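Local atomic coordinates of carbonic anhydrase (Unidentified, PDB entry 3R1W), a protein that probably catalyses the reversible hydration of carbon dioxide to bicarbonate, working as a trimer of beta-helical subunits like other gamma-class carbonic anhydrases. Residues Ile18-Gly23 with Ser32-Asp37; Arg25-Arg30 with Ser45-Ala50; Gly54-Ile59 with Val72-His77; Gly108-Ile113 with Lys163-Phe168; Gly134-Pro139 with Met150-Lys155. One frame throughout, in Å; residues are numbered along the deposited sequence.

Contact 1 (Ile18-Gly23 with Ser32-Asp37); sequences ISPKLG and SVIIGD
A corner of the beta helix is formed here, where Pro-20 and Ile-18 of one coil lie over Gly-36, Asp-37 and Ile-34 of the next. The backbones come closest at Ser-19 and Gly-36, whose CA atoms are 5.3 Å apart. Packing alone joins the two segments: the short approach of Pro-20 N to Gly-36 O, 3.2 Å, cannot be a hydrogen bond because the proline nitrogen has no hydrogen. The ring edge carrying CG and CD sits against the same carbonyl, with Pro-20 CD 3.3 Å from Gly-36 O. From that position the ring also reaches inward, and Pro-20 CG meets Ile-34 CG2 at 3.9 Å. The isoleucine presents this methyl because its CG2 branch stands anti to the backbone N while CG1 lies beside it (chi1 -57°).

Such corners recur in the left-handed beta helix of the hexapeptide-repeat family, in which short strands of three parallel sheets alternate with turns. Strand 33-35 belongs to one sheet and strand 21-22 to another, and Lys-21 pairs through its backbone with Val-38 and Leu-40 just beyond the corner. Gly-36 makes the bend with a phi of 79°, a value that few residues other than glycine take easily; on the side toward segment 18-23, Ile-18 O lies 3.6 Å from Gly-36 CA.

The Ile-18 end is the more exposed one. Ile-18 CG2 touches Asp-37 CA at 3.8 Å, whereas the carboxylate of Asp-37 is directed elsewhere, with OD1 in a salt bridge to Arg-60. Ile-35 turns its side chain from the contact and packs on Tyr-187 of the second subunit.

Contact 2 (Arg25-Arg30 with Ser45-Ala50); sequences RVFVDR and SVWPLA
Phe-27 and Val-46 are joined by the shorter of two backbone bonds, Val-46 N to Phe-27 O at 2.8 Å, and the second, Asp-29 N to Val-46 O, is 2.9 Å long and nearly straight at 170°. Both are the evidence for a parallel register in which Phe-27 faces Ser-45 and Val-28 faces Val-46. Ser-45 CA adds a C-H...O contact to Phe-27 O.

The close packing lies on the side of the sheet bearing Phe-27 and Ser-45. Phe-27, its CG anti to the backbone N (chi1 169°), points its CE2 edge at one face of the Trp-47 six-membered ring; CE2 lies 4.1 Å from Trp-47 CE3, and planes inclined at 59° make this an edge-to-face pair. The indole is held in its turn by Trp-47 NE1 donating to Ser-45 OG at 2.8 Å, with the oxygen tilted out of the ring plane. Helix 162-184 covers this side, and Arg-53 of the third subunit makes a cation-pi contact with Trp-47. Farther along, the Asp-29 side chain crosses the Pro-48 ring at about a right angle, with Asp-29 CG 3.8 Å from Pro-48 CG; Asp-29 OD1 is hydrogen-bonded to Ser-31 OG, and OD2 forms a salt bridge with Arg-13 of the third subunit.

Looser packing marks the opposite side, where Val-28 CG1 and Val-46 CB are 4.4 Å apart and both side chains also meet Ile-34. The pairing starts only at Phe-27; before it the chain runs out to the exposed Arg-25, salt-bridged to Asp-43. Parallel pairing of short strands in successive coils, followed by a type II turn at Trp-47 to Ala-50, is characteristic of the left-handed beta helix of hexapeptide-repeat proteins.

Contact 3 (Gly54-Ile59 with Val72-His77); sequences GDMHHI and VLHITH
Asp-55 OD1 takes two hydrogen bonds, one from His-74 NE2 across the contact and one from the backbone of its neighbour, Met-56 N. The imidazole bond is 3.1 Å long with an angle of 159° at the hydrogen; it reaches the syn side of the carboxylate and lies in the ring plane, although the two flat groups are turned 70° apart. Met-56 N comes to the anti side at 2.8 Å. The other oxygen, OD2, is paired with Arg-53, which fixes the carboxylate's rotation further.

Ile-75 fills the angle of the bend. Its CD1 lies over one face of its neighbour His-74 and also touches His-57 N at 3.6 Å; that nitrogen is buried here with no polar partner in the model. Ile-75 CG2, on the other branch, meets Ile-59 CG1 at 3.9 Å. The Met-56 chain bends at its last torsion (chi3 -70°), bringing CE to the His-74 ring edge, 3.7 Å from CE1, while SD sits obliquely 4.7 Å from the centroid of the His-77 ring. At the far end His-57 CD2 approaches Thr-76 O edge-on at 3.3 Å.

His-74 also meets His-103 of its own chain and His-98 of the second subunit. A histidine cluster between subunits, on the flank of a beta helix, is consistent with the interfacial metal-site region of gamma-class carbonic anhydrases.

Contact 4 (Gly108-Ile113 with Lys163-Phe168); sequences GNRVLI and KERSFF
Strand 111-113 and helix 163-168 run almost perpendicular, with short-segment axes 88° apart and 8.9 Å distant at closest approach; the nearest CA atoms, those of Arg-110 and Phe-168, are 5.1 Å apart. At this point Arg-110 has a positive phi, and its carbonyl oxygen stands 3.2 Å above the plane of the Phe-168 ring, over the centre. The opposite face of that ring is met by Glu-164 O, one helical turn back and offset toward the rim, so the phenyl group is sandwiched between two carbonyl oxygens. Phe-168 reaches this place with CG anti to its own carbonyl carbon (chi1 -65°), and Phe-168 CB packs on Arg-110 CB at 3.6 Å.

The contact seats helix 162-184 along the outside of the left-handed beta helix, against the sheet that includes strands 94-96, 111-113 and 130-131. Leu-112 bridges the two phenylalanines: its CB lies 4.1 Å from Phe-168 CE1, and its CD1 lies 4.0 Å from Phe-167 CD2, the two side chains crossing at about a right angle. Tyr-81 of the third subunit meets Phe-167 edge-to-face.

Farther out, Arg-165 NH2 lies 3.4 Å from Arg-110 NE, both donors, with the guanidinium planes 29° apart. Glu-128 OE2 forms salt bridges with both arginines, and its negative charge probably offsets the closeness of the two positive groups.

Contact 5 (Gly134-Pro139 with Met150-Lys155); sequences GATVSP and MGTPAK
Peptide groups of Thr-136 and Gly-151, rather than aromatic rings, are the flat groups that meet here. The carbonyl of Gly-151 receives Thr-136 N at 3.0 Å, with the donor 26° out of the carbonyl plane; the carbonyl of Thr-136 takes Ala-154 N at 2.8 Å, tilted by 35°. Neither bond therefore lies flat with its acceptor group. The loop runs alongside the strand in the same direction, but the register slips by one residue at Pro-153, so it is not a regular strand partner. Ala-135 CA adds a C-H...O contact to Gly-151 O at 3.4 Å. Between the two bonds the 150-155 segment passes through the cis peptide that joins Thr-152 to Pro-153, and Pro-153 CB touches Ser-138 OG at 3.4 Å.

Side chains finish the contact at three points. Thr-152 places its methyl, not its hydroxyl, toward the strand: with OG1 between the backbone N and the carbonyl carbon (chi1 61°), CG2 meets Thr-136 OG1 at 3.5 Å. Ala-154 CB lies 3.9 Å from Val-137 CG2 and forms the buried part, with Ala-135 CB nearby. At the Ser-138 end a water accepts from Ser-138 N at 3.0 Å and donates to Ala-154 O at 3.1 Å, bridging the backbones where they separate.

Met-150 and Lys-155 are bonded to each other in both directions through their backbones, an antiparallel hydrogen-bonded pair closing a four-residue loop. Strand 136-137 is the outermost of its sheet within the chain, and this hairpin between strands 147-150 and 155-159 packs along it: a terminal hairpin finishing the stack of beta-helix coils.

How the contacts relate
Contact 2 is the one whose touching residues are all buried; the other four are partly buried. Contacts 1, 3 and 5 reach the sheet that runs from strand 12-13 to strand 136-137, whereas contacts 2 and 4 share the sheet facing helix 162-184. Contacts 1 and 2 interlock, since Val-33 N probably bonds to Ala-50 O, and Ile-35 O to Gly-54 N similarly ties contact 1 to contact 3. Chemistry follows place: apolar corner packing in contact 1, regular strand pairing in contact 2, a histidine-carboxylate bond near a subunit interface in contact 3, helix-on-sheet aromatic packing in contact 4, and irregular backbone bonding at the last coil of the beta helix in contact 5.

Contact 1 (Ile18-Gly23 with Ser32-Asp37)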
# COMPACT_ATOMS: atom_id res chain seq x y z
N ILE B 18 -20.34 -8.97 15.85
CA ILE B 18 -20.23 -7.51 15.92
C ILE B 18 -20.23 -6.90 14.53
O ILE B 18 -19.42 -7.26 13.69
CB ILE B 18 -18.95 -7.06 16.62
CG1 ILE B 18 -18.78 -7.79 17.95
CG2 ILE B 18 -18.95 -5.55 16.80
CD1 ILE B 18 -17.37 -7.76 18.48
N SER B 19 -21.15 -5.95 14.30
CA SER B 19 -21.24 -5.27 13.01
C SER B 19 -20.72 -3.84 13.15
O SER B 19 -21.00 -3.17 14.15
CB SER B 19 -22.68 -5.24 12.51
OG SER B 19 -23.23 -6.54 12.43
N PRO B 20 -19.96 -3.36 12.15
CA PRO B 20 -19.51 -1.97 12.16
C PRO B 20 -20.70 -1.01 12.32
O PRO B 20 -21.77 -1.27 11.76
CB PRO B 20 -18.85 -1.80 10.80
CG PRO B 20 -18.32 -3.21 10.49
CD PRO B 20 -19.35 -4.14 11.06
N LYS B 21 -20.50 0.05 13.09
CA LYS B 21 -21.53 1.08 13.28
C LYS B 21 -21.17 2.31 12.47
O LYS B 21 -20.11 2.91 12.68
CB LYS B 21 -21.65 1.44 14.76
N LEU B 22 -22.04 2.67 11.54
CA LEU B 22 -21.82 3.81 10.66
C LEU B 22 -22.77 4.96 11.00
O LEU B 22 -23.98 4.76 11.13
CB LEU B 22 -22.05 3.39 9.21
CG LEU B 22 -21.24 2.19 8.71
CD1 LEU B 22 -21.61 1.88 7.27
CD2 LEU B 22 -19.75 2.45 8.84
N GLY B 23 -22.23 6.17 11.11
CA GLY B 23 -23.05 7.35 11.36
C GLY B 23 -23.80 7.80 10.13
O GLY B 23 -23.96 7.06 9.17
N SER B 32 -13.53 -1.08 -0.48
CA SER B 32 -12.86 -1.07 0.81
C SER B 32 -13.34 -2.25 1.66
O SER B 32 -14.31 -2.93 1.30
CB SER B 32 -13.08 0.25 1.53
OG SER B 32 -14.43 0.40 1.89
N VAL B 33 -12.66 -2.50 2.77
CA VAL B 33 -13.01 -3.64 3.62
C VAL B 33 -13.01 -3.22 5.09
O VAL B 33 -11.97 -2.90 5.65
CB VAL B 33 -12.03 -4.82 3.43
CG1 VAL B 33 -12.27 -5.90 4.48
CG2 VAL B 33 -12.17 -5.39 2.02
N ILE B 34 -14.19 -3.22 5.70
CA ILE B 34 -14.32 -2.86 7.10
C ILE B 34 -14.85 -4.06 7.87
O ILE B 34 -15.88 -4.62 7.50
CB ILE B 34 -15.27 -1.66 7.29
CG1 ILE B 34 -14.78 -0.46 6.47
CG2 ILE B 34 -15.35 -1.28 8.76
CD1 ILE B 34 -15.67 0.79 6.60
N ILE B 35 -14.14 -4.44 8.92
CA ILE B 35 -14.45 -5.68 9.64
C ILE B 35 -14.68 -5.46 11.13
O ILE B 35 -13.82 -4.93 11.82
CB ILE B 35 -13.33 -6.73 9.47
CG1 ILE B 35 -13.27 -7.22 8.01
CG2 ILE B 35 -13.54 -7.92 10.43
CD1 ILE B 35 -11.98 -7.98 7.67
N GLY B 36 -15.85 -5.87 11.61
CA GLY B 36 -16.04 -6.05 13.04
C GLY B 36 -16.30 -4.82 13.88
O GLY B 36 -17.22 -4.05 13.61
N ASP B 37 -15.45 -4.65 14.89
CA ASP B 37 -15.70 -3.71 15.98
C ASP B 37 -15.18 -2.32 15.60
O ASP B 37 -14.19 -1.84 16.16
CB ASP B 37 -15.00 -4.21 17.25
CG ASP B 37 -15.47 -3.50 18.51
OD1 ASP B 37 -16.31 -2.58 18.42
OD2 ASP B 37 -14.99 -3.87 19.60

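Contact 2 (Arg25-Arg30 with Ser45-Ala50)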
# COMPACT_ATOMS: atom_id res chain seq x y z
N ARG B 25 -24.64 9.68 6.68
CA ARG B 25 -24.01 10.13 5.43
C ARG B 25 -22.57 9.63 5.28
O ARG B 25 -21.75 10.29 4.68
CB ARG B 25 -24.03 11.66 5.33
CG ARG B 25 -25.39 12.29 5.65
CD ARG B 25 -25.31 13.83 5.68
NE ARG B 25 -24.47 14.32 6.78
CZ ARG B 25 -24.90 14.52 8.02
NH1 ARG B 25 -26.17 14.31 8.35
NH2 ARG B 25 -24.04 14.95 8.95
N VAL B 26 -22.28 8.45 5.84
CA VAL B 26 -20.94 7.89 5.74
C VAL B 26 -20.77 7.27 4.36
O VAL B 26 -21.71 6.67 3.83
CB VAL B 26 -20.69 6.84 6.83
CG1 VAL B 26 -19.43 6.04 6.55
CG2 VAL B 26 -20.61 7.51 8.20
N PHE B 27 -19.61 7.45 3.75
CA PHE B 27 -19.32 6.79 2.47
C PHE B 27 -18.28 5.72 2.68
O PHE B 27 -17.20 5.99 3.21
CB PHE B 27 -18.78 7.79 1.46
CG PHE B 27 -18.21 7.15 0.20
CD1 PHE B 27 -19.05 6.56 -0.73
CD2 PHE B 27 -16.84 7.13 -0.04
CE1 PHE B 27 -18.53 5.97 -1.89
CE2 PHE B 27 -16.32 6.56 -1.21
CZ PHE B 27 -17.17 5.98 -2.12
N VAL B 28 -18.59 4.50 2.25
CA VAL B 28 -17.59 3.43 2.21
C VAL B 28 -17.55 2.92 0.78
O VAL B 28 -18.55 2.39 0.28
CB VAL B 28 -17.96 2.27 3.15
CG1 VAL B 28 -16.91 1.17 3.07
CG2 VAL B 28 -18.10 2.78 4.58
N ASP B 29 -16.42 3.08 0.10
CA ASP B 29 -16.33 2.58 -1.26
C ASP B 29 -16.58 1.07 -1.26
O ASP B 29 -16.18 0.38 -0.32
CB ASP B 29 -14.96 2.86 -1.88
CG ASP B 29 -14.98 2.67 -3.38
OD1 ASP B 29 -14.59 1.59 -3.84
OD2 ASP B 29 -15.41 3.60 -4.09
N ARG B 30 -17.24 0.56 -2.30
CA ARG B 30 -17.56 -0.86 -2.36
C ARG B 30 -16.29 -1.72 -2.34
O ARG B 30 -16.36 -2.89 -2.01
CB ARG B 30 -18.37 -1.20 -3.62
CG ARG B 30 -17.63 -0.91 -4.92
CD ARG B 30 -18.42 -1.43 -6.12
NE ARG B 30 -19.64 -0.65 -6.38
CZ ARG B 30 -19.72 0.33 -7.29
NH1 ARG B 30 -18.66 0.66 -8.01
NH2 ARG B 30 -20.86 0.98 -7.47
N SER B 45 -15.52 9.10 5.55
CA SER B 45 -15.40 8.56 4.20
C SER B 45 -14.25 7.58 4.16
O SER B 45 -13.17 7.85 4.68
CB SER B 45 -15.18 9.68 3.19
OG SER B 45 -14.04 10.46 3.49
N VAL B 46 -14.50 6.43 3.55
CA VAL B 46 -13.48 5.40 3.43
C VAL B 46 -13.35 5.09 1.95
O VAL B 46 -14.32 4.70 1.31
CB VAL B 46 -13.84 4.15 4.22
CG1 VAL B 46 -12.72 3.12 4.10
CG2 VAL B 46 -14.08 4.49 5.70
N TRP B 47 -12.14 5.27 1.44
CA TRP B 47 -11.89 5.38 0.01
C TRP B 47 -11.40 4.06 -0.59
O TRP B 47 -11.19 3.09 0.14
CB TRP B 47 -10.91 6.54 -0.21
CG TRP B 47 -11.58 7.81 0.21
CD1 TRP B 47 -11.59 8.36 1.48
CD2 TRP B 47 -12.42 8.65 -0.60
NE1 TRP B 47 -12.36 9.51 1.48
CE2 TRP B 47 -12.88 9.70 0.22
CE3 TRP B 47 -12.81 8.61 -1.94
CZ2 TRP B 47 -13.70 10.71 -0.26
CZ3 TRP B 47 -13.63 9.61 -2.42
CH2 TRP B 47 -14.06 10.66 -1.58
N PRO B 48 -11.27 4.00 -1.93
CA PRO B 48 -11.02 2.69 -2.53
C PRO B 48 -9.85 1.93 -1.93
O PRO B 48 -8.77 2.47 -1.70
CB PRO B 48 -10.76 3.02 -4.00
CG PRO B 48 -11.63 4.21 -4.24
CD PRO B 48 -11.53 5.03 -2.96
N LEU B 49 -10.09 0.64 -1.69
CA LEU B 49 -9.04 -0.30 -1.30
C LEU B 49 -8.38 0.03 0.04
O LEU B 49 -7.21 -0.28 0.25
CB LEU B 49 -8.00 -0.44 -2.41
CG LEU B 49 -8.59 -0.78 -3.79
CD1 LEU B 49 -7.50 -0.94 -4.85
CD2 LEU B 49 -9.44 -2.05 -3.72
N ALA B 50 -9.13 0.66 0.95
CA ALA B 50 -8.70 0.82 2.33
C ALA B 50 -9.20 -0.35 3.19
O ALA B 50 -10.25 -0.94 2.90
CB ALA B 50 -9.18 2.14 2.92

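Contact 3 (Gly54-Ile59 with Val72-His77)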
# COMPACT_ATOMS: atom_id res chain seq x y z
N GLY B 54 -11.17 -4.36 12.61
CA GLY B 54 -11.37 -4.33 14.06
C GLY B 54 -11.76 -5.70 14.59
O GLY B 54 -12.83 -5.87 15.17
N ASP B 55 -10.89 -6.68 14.39
CA ASP B 55 -11.21 -8.04 14.81
C ASP B 55 -10.78 -8.32 16.25
O ASP B 55 -11.58 -8.78 17.06
CB ASP B 55 -10.69 -9.09 13.82
CG ASP B 55 -9.24 -8.87 13.39
OD1 ASP B 55 -8.53 -8.01 13.97
OD2 ASP B 55 -8.82 -9.60 12.45
N MET B 56 -9.53 -8.02 16.57
CA MET B 56 -8.99 -8.35 17.89
C MET B 56 -9.06 -7.22 18.91
O MET B 56 -8.67 -7.39 20.06
CB MET B 56 -7.55 -8.86 17.76
CG MET B 56 -7.45 -10.13 16.92
SD MET B 56 -5.74 -10.67 16.76
CE MET B 56 -5.06 -9.39 15.71
N HIS B 57 -9.57 -6.06 18.50
CA HIS B 57 -9.69 -4.92 19.40
C HIS B 57 -10.61 -3.89 18.76
O HIS B 57 -11.00 -4.07 17.61
CB HIS B 57 -8.32 -4.31 19.68
CG HIS B 57 -8.13 -3.88 21.10
ND1 HIS B 57 -9.10 -3.21 21.81
CD2 HIS B 57 -7.09 -4.04 21.95
CE1 HIS B 57 -8.67 -2.97 23.04
NE2 HIS B 57 -7.44 -3.47 23.15
N HIS B 58 -10.95 -2.84 19.49
CA HIS B 58 -11.89 -1.85 18.96
C HIS B 58 -11.22 -0.71 18.17
O HIS B 58 -10.07 -0.34 18.44
CB HIS B 58 -12.83 -1.30 20.05
CG HIS B 58 -12.15 -0.57 21.16
ND1 HIS B 58 -11.82 -1.18 22.36
CD2 HIS B 58 -11.77 0.72 21.28
CE1 HIS B 58 -11.24 -0.29 23.16
NE2 HIS B 58 -11.21 0.87 22.53
N ILE B 59 -11.94 -0.21 17.18
CA ILE B 59 -11.52 0.94 16.38
C ILE B 59 -12.66 1.96 16.41
O ILE B 59 -13.80 1.64 16.09
CB ILE B 59 -11.25 0.53 14.92
CG1 ILE B 59 -10.17 -0.56 14.86
CG2 ILE B 59 -10.82 1.75 14.09
CD1 ILE B 59 -9.89 -1.09 13.46
N VAL B 72 -4.34 1.18 5.66
CA VAL B 72 -4.67 0.04 6.51
C VAL B 72 -4.70 0.52 7.95
O VAL B 72 -3.74 1.12 8.45
CB VAL B 72 -3.67 -1.13 6.34
CG1 VAL B 72 -3.84 -2.18 7.45
CG2 VAL B 72 -3.84 -1.79 4.97
N LEU B 73 -5.84 0.30 8.61
CA LEU B 73 -6.01 0.63 10.02
C LEU B 73 -6.21 -0.67 10.79
O LEU B 73 -7.11 -1.45 10.47
CB LEU B 73 -7.23 1.51 10.24
CG LEU B 73 -7.49 2.77 9.41
CD1 LEU B 73 -8.40 3.76 10.16
CD2 LEU B 73 -6.22 3.45 8.92
N HIS B 74 -5.39 -0.90 11.80
CA HIS B 74 -5.50 -2.14 12.56
C HIS B 74 -5.08 -1.90 14.01
O HIS B 74 -4.82 -0.78 14.43
CB HIS B 74 -4.69 -3.26 11.88
CG HIS B 74 -5.02 -4.63 12.39
ND1 HIS B 74 -4.06 -5.53 12.80
CD2 HIS B 74 -6.22 -5.25 12.57
CE1 HIS B 74 -4.65 -6.65 13.21
NE2 HIS B 74 -5.96 -6.50 13.08
N ILE B 75 -5.05 -2.98 14.77
CA ILE B 75 -4.90 -2.89 16.21
C ILE B 75 -4.04 -4.03 16.72
O ILE B 75 -3.61 -4.90 15.95
CB ILE B 75 -6.28 -2.91 16.89
CG1 ILE B 75 -7.22 -3.93 16.22
CG2 ILE B 75 -6.92 -1.53 16.80
CD1 ILE B 75 -6.78 -5.42 16.33
N THR B 76 -3.79 -4.05 18.03
CA THR B 76 -2.98 -5.11 18.62
C THR B 76 -3.77 -5.85 19.70
O THR B 76 -4.31 -5.23 20.61
CB THR B 76 -1.69 -4.55 19.23
OG1 THR B 76 -0.86 -4.03 18.18
CG2 THR B 76 -0.92 -5.65 19.98
N HIS B 77 -3.82 -7.18 19.62
CA HIS B 77 -4.57 -7.93 20.61
C HIS B 77 -3.88 -7.91 21.97
O HIS B 77 -2.66 -7.78 22.07
CB HIS B 77 -4.84 -9.37 20.13
CG HIS B 77 -3.65 -10.28 20.21
ND1 HIS B 77 -3.54 -11.27 21.16
CD2 HIS B 77 -2.54 -10.37 19.45
CE1 HIS B 77 -2.41 -11.92 21.00
NE2 HIS B 77 -1.78 -11.40 19.96

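Contact 4 (Gly108-Ile113 with Lys163-Phe168)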
# COMPACT_ATOMS: atom_id res chain seq x y z
N GLY B 108 -6.06 12.73 17.79
CA GLY B 108 -7.04 13.71 18.24
C GLY B 108 -7.89 14.29 17.12
O GLY B 108 -8.16 13.62 16.12
N ASN B 109 -8.31 15.55 17.29
CA ASN B 109 -9.13 16.23 16.30
C ASN B 109 -8.32 17.20 15.44
O ASN B 109 -7.35 17.78 15.90
CB ASN B 109 -10.25 17.03 16.99
CG ASN B 109 -11.06 16.19 17.95
OD1 ASN B 109 -11.45 15.06 17.64
ND2 ASN B 109 -11.32 16.74 19.13
N ARG B 110 -8.76 17.38 14.19
CA ARG B 110 -8.16 18.35 13.28
C ARG B 110 -6.68 18.02 13.08
O ARG B 110 -5.79 18.73 13.54
CB ARG B 110 -8.37 19.78 13.79
CG ARG B 110 -9.84 20.18 13.84
CD ARG B 110 -10.03 21.62 14.31
NE ARG B 110 -9.49 21.84 15.64
CZ ARG B 110 -10.10 21.50 16.78
NH1 ARG B 110 -11.29 20.92 16.76
NH2 ARG B 110 -9.50 21.74 17.94
N VAL B 111 -6.44 16.89 12.42
CA VAL B 111 -5.10 16.34 12.25
C VAL B 111 -4.91 15.94 10.79
O VAL B 111 -5.83 15.40 10.17
CB VAL B 111 -4.90 15.11 13.17
CG1 VAL B 111 -3.59 14.41 12.86
CG2 VAL B 111 -4.95 15.53 14.65
N LEU B 112 -3.73 16.23 10.25
CA LEU B 112 -3.36 15.82 8.90
C LEU B 112 -2.35 14.69 9.00
O LEU B 112 -1.24 14.89 9.48
CB LEU B 112 -2.70 16.98 8.16
CG LEU B 112 -3.31 17.56 6.90
CD1 LEU B 112 -2.37 18.61 6.32
CD2 LEU B 112 -3.59 16.47 5.87
N ILE B 113 -2.72 13.50 8.54
CA ILE B 113 -1.77 12.40 8.47
C ILE B 113 -1.36 12.22 7.01
O ILE B 113 -2.17 11.85 6.17
CB ILE B 113 -2.35 11.10 9.06
CG1 ILE B 113 -2.56 11.27 10.57
CG2 ILE B 113 -1.42 9.91 8.81
CD1 ILE B 113 -3.67 10.45 11.11
N LYS B 163 -2.50 29.43 8.35
CA LYS B 163 -3.14 28.86 7.17
C LYS B 163 -3.24 27.34 7.33
O LYS B 163 -4.23 26.73 6.95
CB LYS B 163 -2.36 29.22 5.90
CG LYS B 163 -3.12 28.92 4.62
CD LYS B 163 -2.83 29.95 3.54
CE LYS B 163 -3.45 29.51 2.21
NZ LYS B 163 -3.00 30.32 1.04
N GLU B 164 -2.20 26.75 7.91
CA GLU B 164 -2.23 25.32 8.19
C GLU B 164 -3.29 24.99 9.24
O GLU B 164 -3.99 23.98 9.14
CB GLU B 164 -0.84 24.82 8.61
CG GLU B 164 0.12 24.69 7.44
CD GLU B 164 1.56 24.45 7.87
OE1 GLU B 164 1.89 24.74 9.04
OE2 GLU B 164 2.35 23.98 7.03
N ARG B 165 -3.43 25.85 10.24
CA ARG B 165 -4.47 25.64 11.24
C ARG B 165 -5.85 25.65 10.59
O ARG B 165 -6.69 24.83 10.91
CB ARG B 165 -4.41 26.71 12.32
CG ARG B 165 -5.17 26.35 13.58
CD ARG B 165 -6.57 26.95 13.62
NE ARG B 165 -7.44 26.17 14.49
CZ ARG B 165 -8.71 25.91 14.24
NH1 ARG B 165 -9.30 26.39 13.15
NH2 ARG B 165 -9.40 25.17 15.08
N SER B 166 -6.08 26.59 9.69
CA SER B 166 -7.39 26.67 9.03
C SER B 166 -7.60 25.51 8.06
O SER B 166 -8.74 25.15 7.76
CB SER B 166 -7.57 28.02 8.32
OG SER B 166 -6.84 28.08 7.11
N PHE B 167 -6.51 24.91 7.58
CA PHE B 167 -6.63 23.85 6.58
C PHE B 167 -7.20 22.55 7.14
O PHE B 167 -7.82 21.78 6.41
CB PHE B 167 -5.30 23.58 5.87
CG PHE B 167 -5.41 22.56 4.77
CD1 PHE B 167 -5.87 22.93 3.51
CD2 PHE B 167 -5.06 21.23 4.99
CE1 PHE B 167 -5.97 22.00 2.48
CE2 PHE B 167 -5.16 20.29 3.97
CZ PHE B 167 -5.62 20.68 2.72
N PHE B 168 -7.00 22.28 8.43
CA PHE B 168 -7.54 21.04 9.00
C PHE B 168 -9.03 20.95 8.70
O PHE B 168 -9.53 19.91 8.26
CB PHE B 168 -7.32 20.98 10.51
CG PHE B 168 -5.88 20.91 10.94
CD1 PHE B 168 -5.06 19.88 10.51
CD2 PHE B 168 -5.36 21.86 11.81
CE1 PHE B 168 -3.73 19.82 10.90
CE2 PHE B 168 -4.04 21.81 12.21
CZ PHE B 168 -3.22 20.78 11.77

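Contact 5 (Gly134-Pro139 with Met150-Lys155)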
# COMPACT_ATOMS: atom_id res chain seq x y z
N GLY B 134 5.02 10.18 4.54
CA GLY B 134 6.13 9.25 4.67
C GLY B 134 6.75 9.14 6.05
O GLY B 134 7.73 8.41 6.24
N ALA B 135 6.18 9.84 7.03
CA ALA B 135 6.74 9.82 8.38
C ALA B 135 6.45 8.51 9.09
O ALA B 135 5.46 7.84 8.80
CB ALA B 135 6.20 10.98 9.20
N THR B 136 7.32 8.14 10.03
CA THR B 136 7.01 7.04 10.93
C THR B 136 7.02 7.53 12.37
O THR B 136 8.06 7.92 12.90
CB THR B 136 7.99 5.88 10.80
OG1 THR B 136 7.97 5.36 9.47
CG2 THR B 136 7.62 4.77 11.78
N VAL B 137 5.85 7.50 13.00
CA VAL B 137 5.71 7.89 14.40
C VAL B 137 5.88 6.64 15.25
O VAL B 137 5.05 5.74 15.21
CB VAL B 137 4.33 8.53 14.66
CG1 VAL B 137 4.17 8.94 16.12
CG2 VAL B 137 4.14 9.74 13.74
N SER B 138 6.96 6.62 16.03
CA SER B 138 7.37 5.42 16.76
C SER B 138 6.37 5.00 17.83
O SER B 138 5.57 5.80 18.29
CB SER B 138 8.75 5.67 17.40
OG SER B 138 9.73 5.94 16.42
N PRO B 139 6.42 3.73 18.25
CA PRO B 139 5.49 3.27 19.29
C PRO B 139 5.64 4.13 20.54
O PRO B 139 6.76 4.38 21.00
CB PRO B 139 5.96 1.84 19.57
CG PRO B 139 6.64 1.42 18.30
CD PRO B 139 7.32 2.65 17.80
N MET B 150 8.00 15.35 11.08
CA MET B 150 8.50 14.76 9.85
C MET B 150 9.64 13.78 10.12
O MET B 150 10.40 13.95 11.06
CB MET B 150 8.97 15.87 8.90
CG MET B 150 9.56 15.42 7.59
SD MET B 150 9.72 16.80 6.43
CE MET B 150 8.02 17.33 6.26
N GLY B 151 9.77 12.77 9.27
CA GLY B 151 10.93 11.89 9.30
C GLY B 151 10.67 10.50 9.84
O GLY B 151 9.54 10.16 10.23
N THR B 152 11.73 9.69 9.86
CA THR B 152 11.69 8.33 10.37
C THR B 152 12.91 8.12 11.24
O THR B 152 14.01 7.89 10.73
CB THR B 152 11.67 7.28 9.23
OG1 THR B 152 12.86 7.40 8.44
CG2 THR B 152 10.46 7.47 8.33
N PRO B 153 12.74 8.21 12.57
CA PRO B 153 11.46 8.43 13.25
C PRO B 153 11.03 9.89 13.22
O PRO B 153 11.85 10.80 13.08
CB PRO B 153 11.77 8.01 14.69
CG PRO B 153 13.20 8.34 14.86
CD PRO B 153 13.85 8.03 13.53
N ALA B 154 9.73 10.12 13.35
CA ALA B 154 9.17 11.46 13.23
C ALA B 154 9.66 12.36 14.35
O ALA B 154 9.68 11.96 15.52
CB ALA B 154 7.66 11.41 13.20
N LYS B 155 10.09 13.56 13.98
CA LYS B 155 10.58 14.55 14.93
C LYS B 155 9.92 15.91 14.70
O LYS B 155 9.49 16.21 13.58
CB LYS B 155 12.10 14.68 14.82
CG LYS B 155 12.88 13.52 15.41
O HOH W 1 8.53 9.22 16.23